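Local coordinates for ethanolamine kinase Pv091845 (Plasmodium vivax, PDB 2QG7), which probably phosphorylates ethanolamine, the first step in making phosphatidylethanolamine from ethanolamine, at residues 245-250 with 425-430; 235-240 with 411-416. All blocks are in the same frame, centred on the assembly; numbering follows the deposited sequence.

Contact 1 of 2, residues 245-250 with 425-430; sequences HLLNEE and SLLQGM
L247 and L427 meet branch to branch at the middle of this apolar contact, their CG atoms 3.8 Å apart. The two helical segments run in broadly the same direction, with axes 10.1 Å apart at closest approach and inclined at 47°. Leucine against leucine makes up most of the interface. CG of L247 stands anti to its carbonyl carbon (chi1 -78°), which carries the forked end onto the other helix: CD1 lies 3.9 Å from CB of L426, while CD2 rests against the backbone N and CA of L427. Beside it, L427 turns its CD2 to CB of L246 at 3.8 Å and its CD1 to CD1 of L246, the two side chains crossing at about a right angle. Sulfur and methylene contacts extend the interface toward the C-terminal ends. M430 sets its CG 4.3 Å from CD2 of L247, and its SD lies 4.3 Å from CG of E250, so the glutamate contributes its aliphatic part here; its OE1 is in a salt bridge with K253. Helix 262-265 packs on L247, E250 and M430 through L264, F269 of helix 269-284 touches L247, and helix 438-448 covers L426 and M430 through L446 and I439.

Contact 2 of 2, residues 235-240 with 411-416; sequences FLWNTI and QPFYIC
The backbones stand well apart, the nearest CA atoms, those of I240 and C416, being 8.8 Å from each other near the start of helices 236-251 and 413-430, so it is mainly side chains that bridge the gap. C416 is the centre of the contact. Its SG, anti to the backbone N (chi1 -177°), reaches between three residues of 235-240: it lies 3.7 Å from CD1 of I240, 4.0 Å from CD2 of L236 and 3.7 Å from CH2 of W237. Against the indole this is a sulfur-aromatic contact, with SG 4.5 Å from the centroid of the six-membered ring and 49° off its normal, an oblique approach. L236 also lays its CG over the W237 ring, 4.1 Å above the plane and on the same side as SG, so both helices contribute to that side of the indole. From that position CD2 of L236 comes to CE2 of F413 at 4.2 Å, meeting the phenyl ring at its edge, and the same CE2 is a looser neighbour of W237 CZ2. The indole's polar end is held by E359, whose OE2 takes the hydrogen bond from W237 NE1, and K284 makes a cation-pi contact with the ring. Strand 356-359 and helix 360-369 pack on L236 and F413 through E359 and Y362, while C283 of helix 269-284 touches both W237 and F413.

In the fold
Contacts 1 and 2 are two levels of one helix pair, 236-251 and 413-430. Contact 2 joins the helices near their N-terminal ends and contact 1 near their C-terminal ends, so both helices run the same way through the pair. Their centres lie about 17 Å apart and their nearest atoms about 5 Å apart, without touching. Helix 269-284 borders both: F269, at its start, flanks contact 1, and C283 and K284, at its end, flank contact 2. All four segments belong to the choline/ethanolamine kinase domain, whose fold is related to that of protein kinases, and the pair lies in the helix-rich part, after the five-stranded antiparallel sheet in sequence.

Contact 1 of 2, residues 245-250 with 425-430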
loop_
_atom_site.group_PDB
_atom_site.type_symbol
_atom_site.label_atom_id
_atom_site.label_comp_id
_atom_site.label_asym_id
_atom_site.label_seq_id
_atom_site.Cartn_x
_atom_site.Cartn_y
_atom_site.Cartn_z
ATOM N N HIS D 245 -8.322 -18.760 -12.857
ATOM C CA HIS D 245 -7.956 -20.173 -13.038
ATOM C C HIS D 245 -6.438 -20.423 -13.039
ATOM O O HIS D 245 -5.992 -21.438 -12.535
ATOM C CB HIS D 245 -8.625 -20.790 -14.294
ATOM C CG HIS D 245 -10.122 -20.936 -14.187
ATOM N ND1 HIS D 245 -10.737 -21.740 -13.245
ATOM C CD2 HIS D 245 -11.125 -20.385 -14.913
ATOM C CE1 HIS D 245 -12.049 -21.667 -13.391
ATOM N NE2 HIS D 245 -12.311 -20.837 -14.384
ATOM N N LEU D 246 -5.653 -19.512 -13.589
ATOM C CA LEU D 246 -4.210 -19.637 -13.539
ATOM C C LEU D 246 -3.659 -19.450 -12.113
ATOM O O LEU D 246 -2.657 -20.086 -11.720
ATOM C CB LEU D 246 -3.569 -18.646 -14.495
ATOM C CG LEU D 246 -3.635 -18.923 -16.012
ATOM C CD1 LEU D 246 -3.302 -17.661 -16.822
ATOM C CD2 LEU D 246 -2.670 -20.059 -16.408
ATOM N N LEU D 247 -4.325 -18.612 -11.329
ATOM C CA LEU D 247 -3.928 -18.378 -9.960
ATOM C C LEU D 247 -4.420 -19.462 -9.042
ATOM O O LEU D 247 -3.722 -19.830 -8.105
ATOM C CB LEU D 247 -4.399 -17.016 -9.469
ATOM C CG LEU D 247 -3.594 -15.799 -9.923
ATOM C CD1 LEU D 247 -4.256 -14.526 -9.444
ATOM C CD2 LEU D 247 -2.158 -15.870 -9.434
ATOM N N ASN D 248 -5.617 -19.976 -9.302
ATOM C CA ASN D 248 -6.187 -21.040 -8.457
ATOM C C ASN D 248 -5.450 -22.379 -8.616
ATOM O O ASN D 248 -5.288 -23.117 -7.659
ATOM C CB ASN D 248 -7.669 -21.229 -8.754
ATOM C CG ASN D 248 -8.389 -22.057 -7.704
ATOM O OD1 ASN D 248 -9.151 -22.968 -8.033
ATOM N ND2 ASN D 248 -8.191 -21.716 -6.447
ATOM N N GLU D 249 -4.997 -22.676 -9.824
ATOM C CA GLU D 249 -4.222 -23.878 -10.076
ATOM C C GLU D 249 -2.803 -23.716 -9.527
ATOM O O GLU D 249 -2.120 -24.699 -9.257
ATOM C CB GLU D 249 -4.231 -24.250 -11.578
ATOM C CG GLU D 249 -5.568 -24.825 -12.074
ATOM C CD GLU D 249 -5.787 -24.643 -13.610
ATOM O OE1 GLU D 249 -4.902 -25.098 -14.391
ATOM O OE2 GLU D 249 -6.849 -24.056 -14.039
ATOM N N GLU D 250 -2.365 -22.476 -9.360
ATOM C CA GLU D 250 -1.089 -22.215 -8.695
ATOM C C GLU D 250 -1.236 -22.286 -7.145
ATOM O O GLU D 250 -0.343 -22.789 -6.443
ATOM C CB GLU D 250 -0.513 -20.864 -9.155
ATOM C CG GLU D 250 0.854 -20.540 -8.606
ATOM C CD GLU D 250 1.981 -21.322 -9.282
ATOM O OE1 GLU D 250 1.735 -21.899 -10.363
ATOM O OE2 GLU D 250 3.123 -21.341 -8.758
ATOM N N SER D 425 -1.845 -8.635 -11.662
ATOM C CA SER D 425 -0.647 -8.288 -10.897
ATOM C C SER D 425 -0.112 -9.427 -10.023
ATOM O O SER D 425 1.083 -9.637 -9.922
ATOM C CB SER D 425 -0.896 -7.058 -10.057
ATOM O OG SER D 425 0.367 -6.536 -9.674
ATOM N N LEU D 426 -1.011 -10.173 -9.418
ATOM C CA LEU D 426 -0.612 -11.340 -8.658
ATOM C C LEU D 426 0.047 -12.399 -9.554
ATOM O O LEU D 426 1.053 -13.012 -9.145
ATOM C CB LEU D 426 -1.800 -11.930 -7.887
ATOM C CG LEU D 426 -2.241 -11.170 -6.639
ATOM C CD1 LEU D 426 -3.491 -11.830 -6.008
ATOM C CD2 LEU D 426 -1.113 -11.034 -5.574
ATOM N N LEU D 427 -0.522 -12.638 -10.746
ATOM C CA LEU D 427 0.032 -13.592 -11.719
ATOM C C LEU D 427 1.408 -13.218 -12.181
ATOM O O LEU D 427 2.235 -14.068 -12.407
ATOM C CB LEU D 427 -0.846 -13.670 -12.964
ATOM C CG LEU D 427 -1.796 -14.843 -13.185
ATOM C CD1 LEU D 427 -2.572 -14.569 -14.513
ATOM C CD2 LEU D 427 -1.019 -16.149 -13.272
ATOM N N GLN D 428 1.632 -11.931 -12.351
ATOM C CA GLN D 428 2.935 -11.392 -12.680
ATOM C C GLN D 428 3.946 -11.547 -11.549
ATOM O O GLN D 428 5.144 -11.736 -11.805
ATOM C CB GLN D 428 2.789 -9.916 -13.075
ATOM C CG GLN D 428 1.888 -9.715 -14.257
ATOM C CD GLN D 428 2.557 -10.021 -15.575
ATOM O OE1 GLN D 428 3.028 -9.113 -16.256
ATOM N NE2 GLN D 428 2.605 -11.296 -15.957
ATOM N N GLY D 429 3.462 -11.415 -10.308
ATOM C CA GLY D 429 4.275 -11.614 -9.136
ATOM C C GLY D 429 4.734 -13.050 -8.901
ATOM O O GLY D 429 5.671 -13.271 -8.135
ATOM N N MET D 430 4.080 -14.027 -9.528
ATOM C CA MET D 430 4.517 -15.430 -9.460
ATOM C C MET D 430 5.771 -15.681 -10.297
ATOM O O MET D 430 6.623 -16.508 -9.926
ATOM C CB MET D 430 3.415 -16.403 -9.909
ATOM C CG MET D 430 2.123 -16.330 -9.118
ATOM S SD MET D 430 2.185 -16.620 -7.317
ATOM C CE MET D 430 2.364 -14.972 -6.632
#

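Contact 2 of 2, residues 235-240 with 411-416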
loop_
_atom_site.group_PDB
_atom_site.type_symbol
_atom_site.label_atom_id
_atom_site.label_comp_id
_atom_site.label_asym_id
_atom_site.label_seq_id
_atom_site.Cartn_x
_atom_site.Cartn_y
_atom_site.Cartn_z
ATOM N N PHE D 235 -14.729 -9.707 -24.219
ATOM C CA PHE D 235 -13.521 -10.479 -23.941
ATOM C C PHE D 235 -13.120 -10.360 -22.457
ATOM O O PHE D 235 -12.135 -10.970 -22.028
ATOM C CB PHE D 235 -12.385 -9.974 -24.823
ATOM C CG PHE D 235 -12.307 -10.636 -26.170
ATOM C CD1 PHE D 235 -11.112 -11.172 -26.619
ATOM C CD2 PHE D 235 -13.410 -10.715 -26.999
ATOM C CE1 PHE D 235 -11.030 -11.772 -27.883
ATOM C CE2 PHE D 235 -13.327 -11.333 -28.244
ATOM C CZ PHE D 235 -12.144 -11.850 -28.677
ATOM N N LEU D 236 -13.893 -9.587 -21.699
ATOM C CA LEU D 236 -13.569 -9.201 -20.346
ATOM C C LEU D 236 -13.644 -10.345 -19.347
ATOM O O LEU D 236 -12.706 -10.564 -18.567
ATOM C CB LEU D 236 -14.470 -8.028 -19.914
ATOM C CG LEU D 236 -14.501 -7.447 -18.509
ATOM C CD1 LEU D 236 -13.086 -7.058 -17.973
ATOM C CD2 LEU D 236 -15.430 -6.250 -18.528
ATOM N N TRP D 237 -14.758 -11.068 -19.379
ATOM C CA TRP D 237 -15.023 -12.127 -18.409
ATOM C C TRP D 237 -14.216 -13.371 -18.695
ATOM O O TRP D 237 -13.859 -14.095 -17.792
ATOM C CB TRP D 237 -16.517 -12.436 -18.367
ATOM C CG TRP D 237 -17.299 -11.205 -18.359
ATOM C CD1 TRP D 237 -18.028 -10.698 -19.389
ATOM C CD2 TRP D 237 -17.402 -10.255 -17.285
ATOM N NE1 TRP D 237 -18.607 -9.511 -19.024
ATOM C CE2 TRP D 237 -18.232 -9.206 -17.741
ATOM C CE3 TRP D 237 -16.872 -10.189 -15.985
ATOM C CZ2 TRP D 237 -18.557 -8.112 -16.950
ATOM C CZ3 TRP D 237 -17.202 -9.118 -15.202
ATOM C CH2 TRP D 237 -18.037 -8.089 -15.684
ATOM N N ASN D 238 -13.945 -13.618 -19.968
ATOM C CA ASN D 238 -13.006 -14.642 -20.372
ATOM C C ASN D 238 -11.614 -14.373 -19.810
ATOM O O ASN D 238 -10.896 -15.308 -19.481
ATOM C CB ASN D 238 -12.929 -14.676 -21.907
ATOM C CG ASN D 238 -12.034 -15.802 -22.432
ATOM O OD1 ASN D 238 -12.451 -16.977 -22.487
ATOM N ND2 ASN D 238 -10.803 -15.441 -22.839
ATOM N N THR D 239 -11.233 -13.096 -19.733
ATOM C CA THR D 239 -9.905 -12.670 -19.282
ATOM C C THR D 239 -9.820 -12.726 -17.758
ATOM O O THR D 239 -8.852 -13.264 -17.219
ATOM C CB THR D 239 -9.550 -11.253 -19.779
ATOM O OG1 THR D 239 -9.599 -11.241 -21.203
ATOM C CG2 THR D 239 -8.161 -10.848 -19.374
ATOM N N ILE D 240 -10.843 -12.195 -17.081
ATOM C CA ILE D 240 -10.920 -12.263 -15.618
ATOM C C ILE D 240 -10.908 -13.703 -15.101
ATOM O O ILE D 240 -10.173 -14.018 -14.177
ATOM C CB ILE D 240 -12.138 -11.476 -15.046
ATOM C CG1 ILE D 240 -12.038 -10.007 -15.421
ATOM C CG2 ILE D 240 -12.198 -11.602 -13.519
ATOM C CD1 ILE D 240 -13.206 -9.191 -14.914
ATOM N N GLN D 411 -20.628 2.352 -13.124
ATOM C CA GLN D 411 -20.478 2.343 -11.661
ATOM C C GLN D 411 -20.023 0.979 -11.065
ATOM O O GLN D 411 -19.107 0.943 -10.265
ATOM C CB GLN D 411 -21.766 2.908 -11.026
ATOM C CG GLN D 411 -21.540 3.858 -9.919
ATOM C CD GLN D 411 -20.804 5.082 -10.313
ATOM O OE1 GLN D 411 -19.961 5.596 -9.559
ATOM N NE2 GLN D 411 -21.140 5.604 -11.482
ATOM N N PRO D 412 -20.624 -0.143 -11.489
ATOM C CA PRO D 412 -20.074 -1.417 -11.011
ATOM C C PRO D 412 -18.772 -1.900 -11.697
ATOM O O PRO D 412 -18.219 -2.930 -11.293
ATOM C CB PRO D 412 -21.189 -2.410 -11.359
ATOM C CG PRO D 412 -21.893 -1.799 -12.559
ATOM C CD PRO D 412 -21.808 -0.317 -12.372
ATOM N N PHE D 413 -18.323 -1.231 -12.763
ATOM C CA PHE D 413 -17.120 -1.645 -13.490
ATOM C C PHE D 413 -15.850 -1.164 -12.773
ATOM O O PHE D 413 -14.750 -1.629 -13.084
ATOM C CB PHE D 413 -17.135 -1.145 -14.949
ATOM C CG PHE D 413 -18.096 -1.882 -15.822
ATOM C CD1 PHE D 413 -19.444 -1.504 -15.876
ATOM C CD2 PHE D 413 -17.665 -2.965 -16.592
ATOM C CE1 PHE D 413 -20.308 -2.173 -16.668
ATOM C CE2 PHE D 413 -18.555 -3.667 -17.415
ATOM C CZ PHE D 413 -19.867 -3.281 -17.435
ATOM N N TYR D 414 -16.020 -0.248 -11.827
ATOM C CA TYR D 414 -14.954 0.164 -10.947
ATOM C C TYR D 414 -14.328 -1.043 -10.208
ATOM O O TYR D 414 -13.093 -1.269 -10.255
ATOM C CB TYR D 414 -15.510 1.135 -9.948
ATOM C CG TYR D 414 -15.481 2.576 -10.361
ATOM C CD1 TYR D 414 -14.311 3.331 -10.208
ATOM C CD2 TYR D 414 -16.640 3.213 -10.863
ATOM C CE1 TYR D 414 -14.269 4.658 -10.545
ATOM C CE2 TYR D 414 -16.612 4.576 -11.206
ATOM C CZ TYR D 414 -15.423 5.280 -11.036
ATOM O OH TYR D 414 -15.351 6.595 -11.361
ATOM N N ILE D 415 -15.202 -1.814 -9.554
ATOM C CA ILE D 415 -14.828 -3.063 -8.888
ATOM C C ILE D 415 -14.322 -4.132 -9.837
ATOM O O ILE D 415 -13.444 -4.921 -9.492
ATOM C CB ILE D 415 -15.999 -3.671 -8.072
ATOM C CG1 ILE D 415 -16.418 -2.709 -6.934
ATOM C CG2 ILE D 415 -15.559 -5.013 -7.439
ATOM C CD1 ILE D 415 -17.869 -2.980 -6.551
ATOM N N CYS D 416 -14.912 -4.175 -11.005
ATOM C CA CYS D 416 -14.498 -5.100 -12.066
ATOM C C CYS D 416 -13.016 -4.841 -12.528
ATOM O O CYS D 416 -12.217 -5.747 -12.745
ATOM C CB CYS D 416 -15.482 -4.926 -13.237
ATOM S SG CYS D 416 -15.154 -6.051 -14.550
#